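Local coordinates for glycoside hydrolase family protein (Novosphingobium sp. PP1Y, PDB 6Q2F), which acts as an alpha-L-rhamnosidase, RHA-P, and so hydrolyses glycosides to release L-rhamnose, at residues 609-614 and 662-667; 1054-1058 and 1070-1075; 45-50 and 719-724. One frame throughout, in Å; residues are numbered along the deposited sequence.

Contact 1. Residues 609-614 and 662-667; sequences LWTFNR and RFIDLE
Phe612 and Phe663 meet in a T-shaped stack where the chain leaves strand 604-610 of a (beta/alpha)8 barrel and runs past helix 657-670. The edge of Phe663 is directed at the face of Phe612, with ring centroids 5.1 Å apart and planes at 63°. The Phe663 ring also has Thr611 over one face, with CA of Thr611 3.9 Å from its centroid and almost on the ring normal, while neighbouring Arg662 places CG over the rim of the opposite face. The carbonyl O of Phe612 lies in the plane of the Phe663 ring at its edge, 3.2 Å from CE1 of Phe663. That oxygen accepts a hydrogen bond of 2.7 Å from NH2 of Arg662, a bent bond (131° at the hydrogen) whose donor stands above the carbonyl plane. A bend in the Arg662 chain at chi3 (-94°) carries the guanidinium back toward this loop, where it also makes an off-centre cation-pi contact with the Phe612 ring, CZ of Arg662 being 4.8 Å from the centroid. Further out, the Arg614 guanidinium lies over the rim of one face of the Arg662 group, their planes mutually inclined; Asp959, in a salt bridge with Arg614, probably offsets the meeting of like charges. Between the barrel strand and the helix, Leu609 packs on Leu666 and on the aliphatic part of Glu667, whose OE1 is hydrogen-bonded to Ser645 of adjacent strand 642-649, next to the sodium-binding Glu644. The methyl CD2 of Leu609 ends 3.7 Å from CG of Glu667 and 3.6 Å from the carbonyl O of Phe663.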
loop_
_atom_site.group_PDB
_atom_site.type_symbol
_atom_site.label_atom_id
_atom_site.label_comp_id
_atom_site.label_asym_id
_atom_site.label_seq_id
_atom_site.Cartn_x
_atom_site.Cartn_y
_atom_site.Cartn_z
ATOM N N LEU A 609 5.782 -3.789 1.671
ATOM C CA LEU A 609 5.581 -5.050 2.387
ATOM C C LEU A 609 6.300 -4.996 3.721
ATOM O O LEU A 609 7.496 -4.706 3.765
ATOM C CB LEU A 609 6.073 -6.278 1.604
ATOM C CG LEU A 609 5.910 -7.507 2.530
ATOM C CD1 LEU A 609 4.425 -7.959 2.654
ATOM C CD2 LEU A 609 6.813 -8.692 2.164
ATOM N N TRP A 610 5.568 -5.287 4.793
ATOM C CA TRP A 610 6.127 -5.348 6.134
ATOM C C TRP A 610 6.552 -6.780 6.467
ATOM O O TRP A 610 6.000 -7.749 5.943
ATOM C CB TRP A 610 5.107 -4.873 7.171
ATOM C CG TRP A 610 4.888 -3.386 7.207
ATOM C CD1 TRP A 610 4.866 -2.535 6.145
ATOM C CD2 TRP A 610 4.663 -2.590 8.365
ATOM N NE1 TRP A 610 4.647 -1.258 6.573
ATOM C CE2 TRP A 610 4.519 -1.265 7.936
ATOM C CE3 TRP A 610 4.572 -2.872 9.732
ATOM C CZ2 TRP A 610 4.277 -0.217 8.821
ATOM C CZ3 TRP A 610 4.341 -1.829 10.609
ATOM C CH2 TRP A 610 4.197 -0.516 10.147
ATOM N N THR A 611 7.557 -6.905 7.330
ATOM C CA THR A 611 7.880 -8.213 7.866
ATOM C C THR A 611 6.698 -8.733 8.674
ATOM O O THR A 611 5.866 -7.972 9.181
ATOM C CB THR A 611 9.130 -8.146 8.733
ATOM O OG1 THR A 611 8.837 -7.412 9.923
ATOM C CG2 THR A 611 10.259 -7.455 7.948
ATOM N N PHE A 612 6.620 -10.055 8.777
ATOM C CA PHE A 612 5.509 -10.681 9.474
ATOM C C PHE A 612 5.969 -12.019 10.033
ATOM O O PHE A 612 6.851 -12.674 9.465
ATOM C CB PHE A 612 4.312 -10.880 8.539
ATOM C CG PHE A 612 4.637 -11.703 7.316
ATOM C CD1 PHE A 612 5.133 -11.096 6.173
ATOM C CD2 PHE A 612 4.445 -13.079 7.309
ATOM C CE1 PHE A 612 5.445 -11.846 5.053
ATOM C CE2 PHE A 612 4.735 -13.844 6.181
ATOM C CZ PHE A 612 5.246 -13.231 5.059
ATOM N N ASN A 613 5.354 -12.427 11.140
ATOM C CA ASN A 613 5.555 -13.779 11.647
ATOM C C ASN A 613 4.923 -14.810 10.717
ATOM O O ASN A 613 3.821 -14.612 10.192
ATOM C CB ASN A 613 4.970 -13.907 13.050
ATOM C CG ASN A 613 5.692 -13.025 14.048
ATOM O OD1 ASN A 613 6.920 -12.929 14.026
ATOM N ND2 ASN A 613 4.936 -12.357 14.914
ATOM N N ARG A 614 5.632 -15.923 10.513
ATOM C CA ARG A 614 5.132 -16.964 9.623
ATOM C C ARG A 614 3.759 -17.447 10.063
ATOM O O ARG A 614 2.881 -17.678 9.225
ATOM C CB ARG A 614 6.123 -18.127 9.563
ATOM C CG ARG A 614 5.843 -19.076 8.398
ATOM C CD ARG A 614 6.761 -20.285 8.405
ATOM N NE ARG A 614 8.158 -19.896 8.261
ATOM C CZ ARG A 614 8.849 -20.005 7.130
ATOM N NH1 ARG A 614 8.274 -20.497 6.035
ATOM N NH2 ARG A 614 10.121 -19.625 7.097
ATOM N N ARG A 662 12.415 -14.933 3.034
ATOM C CA ARG A 662 11.008 -15.205 2.755
ATOM C C ARG A 662 10.213 -13.928 2.481
ATOM O O ARG A 662 9.210 -13.976 1.758
ATOM C CB ARG A 662 10.381 -15.965 3.927
ATOM C CG ARG A 662 10.599 -15.291 5.270
ATOM C CD ARG A 662 10.211 -16.186 6.460
ATOM N NE ARG A 662 8.842 -15.883 6.815
ATOM C CZ ARG A 662 8.448 -15.285 7.930
ATOM N NH1 ARG A 662 9.317 -14.953 8.874
ATOM N NH2 ARG A 662 7.155 -15.040 8.097
ATOM N N PHE A 663 10.625 -12.778 3.049
ATOM C CA PHE A 663 9.885 -11.538 2.783
ATOM C C PHE A 663 10.132 -11.060 1.349
ATOM O O PHE A 663 9.185 -10.822 0.596
ATOM C CB PHE A 663 10.254 -10.443 3.799
ATOM C CG PHE A 663 10.049 -10.848 5.227
ATOM C CD1 PHE A 663 8.887 -11.503 5.600
ATOM C CD2 PHE A 663 11.013 -10.584 6.192
ATOM C CE1 PHE A 663 8.691 -11.912 6.913
ATOM C CE2 PHE A 663 10.825 -10.983 7.516
ATOM C CZ PHE A 663 9.665 -11.652 7.879
ATOM N N ILE A 664 11.407 -10.982 0.939
ATOM C CA ILE A 664 11.762 -10.493 -0.395
ATOM C C ILE A 664 11.293 -11.459 -1.467
ATOM O O ILE A 664 10.965 -11.046 -2.581
ATOM C CB ILE A 664 13.282 -10.240 -0.492
ATOM C CG1 ILE A 664 13.566 -9.101 -1.471
ATOM C CG2 ILE A 664 14.076 -11.511 -0.828
ATOM C CD1 ILE A 664 13.235 -7.722 -0.881
ATOM N N ASP A 665 11.291 -12.764 -1.163
ATOM C CA ASP A 665 10.753 -13.745 -2.100
ATOM C C ASP A 665 9.254 -13.542 -2.285
ATOM O O ASP A 665 8.732 -13.683 -3.394
ATOM C CB ASP A 665 11.077 -15.170 -1.619
ATOM C CG ASP A 665 12.582 -15.488 -1.667
ATOM O OD1 ASP A 665 13.365 -14.705 -2.251
ATOM O OD2 ASP A 665 12.998 -16.534 -1.125
ATOM N N LEU A 666 8.547 -13.167 -1.221
ATOM C CA LEU A 666 7.126 -12.881 -1.359
ATOM C C LEU A 666 6.900 -11.637 -2.220
ATOM O O LEU A 666 6.002 -11.616 -3.064
ATOM C CB LEU A 666 6.495 -12.730 0.028
ATOM C CG LEU A 666 5.029 -12.277 -0.017
ATOM C CD1 LEU A 666 4.141 -13.355 -0.718
ATOM C CD2 LEU A 666 4.500 -11.970 1.387
ATOM N N GLU A 667 7.724 -10.599 -2.041
ATOM C CA GLU A 667 7.634 -9.434 -2.916
ATOM C C GLU A 667 7.919 -9.817 -4.361
ATOM O O GLU A 667 7.222 -9.378 -5.290
ATOM C CB GLU A 667 8.621 -8.368 -2.466
ATOM C CG GLU A 667 8.319 -7.787 -1.105
ATOM C CD GLU A 667 9.358 -6.775 -0.704
ATOM O OE1 GLU A 667 9.877 -6.071 -1.594
ATOM O OE2 GLU A 667 9.657 -6.700 0.498
#

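Contact 2. Residues 1054-1058 and 1070-1075; sequences VGDLA and AWHAPY
The carbonyl O of Asp1056 is gripped from two directions: a water donates to it at 2.9 Å, and OH of Tyr1075 approaches to 2.7 Å in a hydrogen bond whose exact length is less sure, because the hydroxyl is crowded elsewhere in the model. The same water donates to O of Trp1071 at 2.7 Å and so bridges the two backbones. The site lies in the galactose-binding-like beta domain, where the chain crosses from strand 1047-1055 of one sheet to strand 1057-1062 of the other through a cis peptide between Gly1055 and Asp1056. Asp1056 and Leu1057 together face Ala1095 in a classic beta bulge. Beyond it, Ala1058 and Ala1070 form an antiparallel hydrogen-bonded pair, with N of Ala1058 2.7 Å from O of Ala1070 and N of Ala1070 2.8 Å from O of Ala1058. Tyr1075 has CG anti to its carbonyl carbon (chi1 -70°), which sets the ring flat against Val1054: CB of Val1054 sits 3.6 Å from the centroid, over the centre of the face. The opposite face is covered by the backbone of His1072. CB of Leu1057 touches CB of Trp1071, whose indole reaches on to make T-shaped stacks with Trp714 and Tyr717 of helix 712-726. The tyrosine hydroxyl and the water thus give this buried carbonyl two donors where the bulge interrupts regular pairing, which probably compensates for it.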
loop_
_atom_site.group_PDB
_atom_site.type_symbol
_atom_site.label_atom_id
_atom_site.label_comp_id
_atom_site.label_asym_id
_atom_site.label_seq_id
_atom_site.Cartn_x
_atom_site.Cartn_y
_atom_site.Cartn_z
ATOM N N VAL A 1054 24.438 -22.200 11.351
ATOM C CA VAL A 1054 25.260 -21.012 11.315
ATOM C C VAL A 1054 24.455 -19.827 11.800
ATOM O O VAL A 1054 23.382 -19.609 11.346
ATOM C CB VAL A 1054 25.725 -20.690 9.896
ATOM C CG1 VAL A 1054 26.498 -19.393 9.855
ATOM C CG2 VAL A 1054 26.555 -21.787 9.309
ATOM N N GLY A 1055 25.003 -19.069 12.724
ATOM C CA GLY A 1055 24.350 -17.896 13.246
ATOM C C GLY A 1055 25.163 -16.665 12.945
ATOM O O GLY A 1055 26.062 -16.375 13.655
ATOM N N ASP A 1056 24.886 -15.945 11.876
ATOM C CA ASP A 1056 23.797 -16.190 10.973
ATOM C C ASP A 1056 24.181 -16.343 9.509
ATOM O O ASP A 1056 23.383 -16.786 8.735
ATOM C CB ASP A 1056 22.822 -15.041 11.065
ATOM C CG ASP A 1056 22.273 -14.856 12.407
ATOM O OD1 ASP A 1056 21.602 -15.711 12.910
ATOM O OD2 ASP A 1056 22.471 -13.810 12.952
ATOM N N LEU A 1057 25.391 -15.956 9.146
ATOM C CA LEU A 1057 25.880 -16.070 7.799
ATOM C C LEU A 1057 27.348 -16.258 7.877
ATOM O O LEU A 1057 27.942 -15.887 8.828
ATOM C CB LEU A 1057 25.550 -14.860 6.933
ATOM C CG LEU A 1057 25.907 -13.436 7.333
ATOM C CD1 LEU A 1057 25.948 -12.510 6.141
ATOM C CD2 LEU A 1057 24.968 -12.903 8.373
ATOM N N ALA A 1058 27.932 -16.845 6.858
ATOM C CA ALA A 1058 29.333 -17.096 6.851
ATOM C C ALA A 1058 30.024 -17.006 5.528
ATOM O O ALA A 1058 29.639 -17.601 4.576
ATOM C CB ALA A 1058 29.594 -18.454 7.442
ATOM N N ALA A 1070 27.624 -18.212 2.732
ATOM C CA ALA A 1070 26.375 -18.912 2.968
ATOM C C ALA A 1070 25.590 -18.116 4.002
ATOM O O ALA A 1070 26.080 -17.883 5.118
ATOM C CB ALA A 1070 26.654 -20.337 3.457
ATOM N N TRP A 1071 24.388 -17.664 3.623
ATOM C CA TRP A 1071 23.596 -16.828 4.511
ATOM C C TRP A 1071 22.205 -17.376 4.795
ATOM O O TRP A 1071 21.426 -16.707 5.479
ATOM C CB TRP A 1071 23.483 -15.397 3.956
ATOM C CG TRP A 1071 23.039 -15.305 2.508
ATOM C CD1 TRP A 1071 23.841 -15.286 1.408
ATOM C CD2 TRP A 1071 21.696 -15.219 2.026
ATOM N NE1 TRP A 1071 23.082 -15.204 0.268
ATOM C CE2 TRP A 1071 21.761 -15.146 0.622
ATOM C CE3 TRP A 1071 20.442 -15.184 2.645
ATOM C CZ2 TRP A 1071 20.615 -15.047 -0.182
ATOM C CZ3 TRP A 1071 19.304 -15.085 1.840
ATOM C CH2 TRP A 1071 19.405 -15.024 0.444
ATOM N N HIS A 1072 21.879 -18.582 4.325
ATOM C CA HIS A 1072 20.628 -19.223 4.702
ATOM C C HIS A 1072 20.797 -20.726 4.535
ATOM O O HIS A 1072 21.715 -21.189 3.855
ATOM C CB HIS A 1072 19.437 -18.686 3.877
ATOM C CG HIS A 1072 19.442 -19.122 2.444
ATOM N ND1 HIS A 1072 19.122 -20.408 2.054
ATOM C CD2 HIS A 1072 19.722 -18.442 1.304
ATOM C CE1 HIS A 1072 19.206 -20.503 0.737
ATOM N NE2 HIS A 1072 19.568 -19.325 0.257
ATOM N N ALA A 1073 19.901 -21.484 5.156
ATOM C CA ALA A 1073 20.016 -22.930 5.160
ATOM C C ALA A 1073 19.455 -23.506 3.857
ATOM O O ALA A 1073 18.468 -22.998 3.338
ATOM C CB ALA A 1073 19.295 -23.525 6.371
ATOM N N PRO A 1074 20.110 -24.552 3.311
ATOM C CA PRO A 1074 21.333 -25.146 3.867
ATOM C C PRO A 1074 22.593 -24.338 3.567
ATOM O O PRO A 1074 22.831 -23.913 2.431
ATOM C CB PRO A 1074 21.395 -26.533 3.212
ATOM C CG PRO A 1074 20.614 -26.412 1.956
ATOM C CD PRO A 1074 19.621 -25.274 2.122
ATOM N N TYR A 1075 23.406 -24.142 4.608
ATOM C CA TYR A 1075 24.646 -23.378 4.526
ATOM C C TYR A 1075 25.693 -24.259 3.868
ATOM O O TYR A 1075 26.488 -24.925 4.533
ATOM C CB TYR A 1075 25.091 -22.936 5.912
ATOM C CG TYR A 1075 24.211 -21.887 6.525
ATOM C CD1 TYR A 1075 23.094 -22.231 7.283
ATOM C CD2 TYR A 1075 24.488 -20.547 6.335
ATOM C CE1 TYR A 1075 22.288 -21.245 7.862
ATOM C CE2 TYR A 1075 23.694 -19.560 6.904
ATOM C CZ TYR A 1075 22.609 -19.914 7.669
ATOM O OH TYR A 1075 21.833 -18.906 8.215
HETATM O O HOH W 1 21.789 -14.773 7.354
#

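Contact 3. Residues 45-50 and 719-724; sequences AFKDPP and ARSSLL
Arg720 reaches from helix 712-726 to the last turn of helix 42-47 and hydrogen-bonds two successive carbonyls there. Its NE donates to O of Phe46 at 2.8 Å and its NH2 to O of Lys47 at 2.9 Å, the second the straighter bond (159° at the hydrogen); both acceptors lie at the guanidinium edge, close to its plane, and both donors in the carbonyl planes. The side chain runs extended from CG to NE (chi3 177°), which brings this edge alongside the two oxygens. NH2 of Arg720 and NZ of Lys47 also share a water that accepts from both, 3.2 Å from each nitrogen, which would probably ease their repulsion. Apolar contacts flank the polar pair. CD of Arg720 lies over the centre of the Phe46 ring in a CH-pi contact, 4.2 Å from the centroid, while CE1 of that ring meets CD1 of Leu724 at 3.4 Å. From another side of the arginine chain, CG of Pro49 touches CG of Arg720 at 3.6 Å, and CD2 of Leu723 nestles against Ala45. A leucine in place of Arg720 would probably strand both carbonyls without these donors and loosen the hold on the helix end. Helix 712-726 lies between helix 42-47 and helix 657-670, whose Phe668 meets Ser721 and Ser722, with Phe963 of strand 961-967 against Ser721 and Leu724.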
loop_
_atom_site.group_PDB
_atom_site.type_symbol
_atom_site.label_atom_id
_atom_site.label_comp_id
_atom_site.label_asym_id
_atom_site.label_seq_id
_atom_site.Cartn_x
_atom_site.Cartn_y
_atom_site.Cartn_z
ATOM N N ALA A 45 24.961 -10.795 -17.185
ATOM C CA ALA A 45 24.253 -9.862 -16.316
ATOM C C ALA A 45 23.836 -10.548 -15.023
ATOM O O ALA A 45 23.900 -9.949 -13.946
ATOM C CB ALA A 45 23.039 -9.279 -17.044
ATOM N N PHE A 46 23.407 -11.816 -15.112
ATOM C CA PHE A 46 23.019 -12.540 -13.903
ATOM C C PHE A 46 24.205 -12.740 -12.975
ATOM O O PHE A 46 24.050 -12.674 -11.752
ATOM C CB PHE A 46 22.397 -13.877 -14.285
ATOM C CG PHE A 46 21.690 -14.581 -13.163
ATOM C CD1 PHE A 46 20.562 -14.033 -12.583
ATOM C CD2 PHE A 46 22.133 -15.814 -12.723
ATOM C CE1 PHE A 46 19.886 -14.696 -11.559
ATOM C CE2 PHE A 46 21.468 -16.492 -11.703
ATOM C CZ PHE A 46 20.334 -15.925 -11.123
ATOM N N LYS A 47 25.394 -12.962 -13.521
ATOM C CA LYS A 47 26.559 -13.077 -12.654
ATOM C C LYS A 47 26.856 -11.753 -11.942
ATOM O O LYS A 47 27.087 -11.739 -10.725
ATOM C CB LYS A 47 27.767 -13.558 -13.454
ATOM C CG LYS A 47 28.864 -14.132 -12.571
ATOM C CD LYS A 47 28.277 -15.079 -11.512
ATOM C CE LYS A 47 29.364 -15.706 -10.645
ATOM N NZ LYS A 47 30.183 -14.663 -9.950
ATOM N N ASP A 48 26.827 -10.628 -12.681
ATOM C CA ASP A 48 27.136 -9.289 -12.150
ATOM C C ASP A 48 26.066 -8.293 -12.580
ATOM O O ASP A 48 26.199 -7.616 -13.605
ATOM C CB ASP A 48 28.511 -8.805 -12.606
ATOM C CG ASP A 48 29.632 -9.697 -12.104
ATOM O OD1 ASP A 48 29.990 -9.600 -10.904
ATOM O OD2 ASP A 48 30.146 -10.502 -12.916
ATOM N N PRO A 49 24.995 -8.170 -11.798
ATOM C CA PRO A 49 23.834 -7.412 -12.260
ATOM C C PRO A 49 24.174 -5.970 -12.523
ATOM O O PRO A 49 25.055 -5.382 -11.863
ATOM C CB PRO A 49 22.846 -7.557 -11.092
ATOM C CG PRO A 49 23.196 -8.884 -10.497
ATOM C CD PRO A 49 24.687 -9.055 -10.664
ATOM N N PRO A 50 23.523 -5.341 -13.500
ATOM C CA PRO A 50 23.720 -3.909 -13.729
ATOM C C PRO A 50 22.998 -3.080 -12.674
ATOM O O PRO A 50 22.186 -3.582 -11.897
ATOM C CB PRO A 50 23.131 -3.684 -15.123
ATOM C CG PRO A 50 22.024 -4.721 -15.209
ATOM C CD PRO A 50 22.465 -5.903 -14.349
ATOM N N ALA A 719 19.616 -8.360 -6.237
ATOM C CA ALA A 719 19.890 -7.798 -7.557
ATOM C C ALA A 719 19.744 -8.846 -8.656
ATOM O O ALA A 719 19.270 -8.535 -9.752
ATOM C CB ALA A 719 21.295 -7.199 -7.592
ATOM N N ARG A 720 20.171 -10.087 -8.399
ATOM C CA ARG A 720 20.052 -11.116 -9.427
ATOM C C ARG A 720 18.601 -11.493 -9.651
ATOM O O ARG A 720 18.174 -11.720 -10.786
ATOM C CB ARG A 720 20.856 -12.365 -9.058
ATOM C CG ARG A 720 22.327 -12.132 -9.077
ATOM C CD ARG A 720 23.106 -13.427 -8.959
ATOM N NE ARG A 720 24.531 -13.170 -9.064
ATOM C CZ ARG A 720 25.373 -13.328 -8.056
ATOM N NH1 ARG A 720 24.920 -13.755 -6.887
ATOM N NH2 ARG A 720 26.658 -13.065 -8.214
ATOM N N SER A 721 17.837 -11.601 -8.572
ATOM C CA SER A 721 16.427 -11.921 -8.702
ATOM C C SER A 721 15.700 -10.810 -9.442
ATOM O O SER A 721 14.878 -11.075 -10.324
ATOM C CB SER A 721 15.832 -12.139 -7.313
ATOM O OG SER A 721 16.426 -13.264 -6.699
ATOM N N SER A 722 16.005 -9.556 -9.090
ATOM C CA SER A 722 15.370 -8.412 -9.734
ATOM C C SER A 722 15.681 -8.393 -11.222
ATOM O O SER A 722 14.807 -8.101 -12.040
ATOM C CB SER A 722 15.855 -7.111 -9.086
ATOM O OG SER A 722 15.603 -7.097 -7.684
ATOM N N LEU A 723 16.935 -8.703 -11.588
ATOM C CA LEU A 723 17.326 -8.689 -12.998
ATOM C C LEU A 723 16.417 -9.588 -13.826
ATOM O O LEU A 723 15.818 -9.146 -14.821
ATOM C CB LEU A 723 18.791 -9.123 -13.148
ATOM C CG LEU A 723 19.199 -9.440 -14.587
ATOM C CD1 LEU A 723 19.243 -8.160 -15.459
ATOM C CD2 LEU A 723 20.515 -10.225 -14.665
ATOM N N LEU A 724 16.305 -10.862 -13.429
ATOM C CA LEU A 724 15.454 -11.782 -14.185
ATOM C C LEU A 724 14.000 -11.334 -14.141
ATOM O O LEU A 724 13.279 -11.428 -15.145
ATOM C CB LEU A 724 15.603 -13.192 -13.640
ATOM C CG LEU A 724 17.030 -13.784 -13.677
ATOM C CD1 LEU A 724 17.051 -15.293 -13.349
ATOM C CD2 LEU A 724 17.606 -13.597 -15.063
HETATM O O HOH W 2 29.414 -13.877 -6.915
#

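The three contacts lie about 19 to 22 Å apart between centres and do not touch. Contact 1 is the innermost, on the (beta/alpha)8 barrel, about 10 Å from the bound sodium ion at the side chain of Leu609; contacts 2 and 3 lie farther from the centre of the chain, on the same side of it. Along the chain, contact 1 falls inside the long span of chain closed by contact 3, and contact 2 follows both. Helices 657-670 and 712-726 tie them together: the first supplies one segment of contact 1 and packs on contact 2, the second carries contact 3 and stacks on Trp1071. The barrel, the N-terminal helix and the C-terminal beta domain are thus joined around one helix pair.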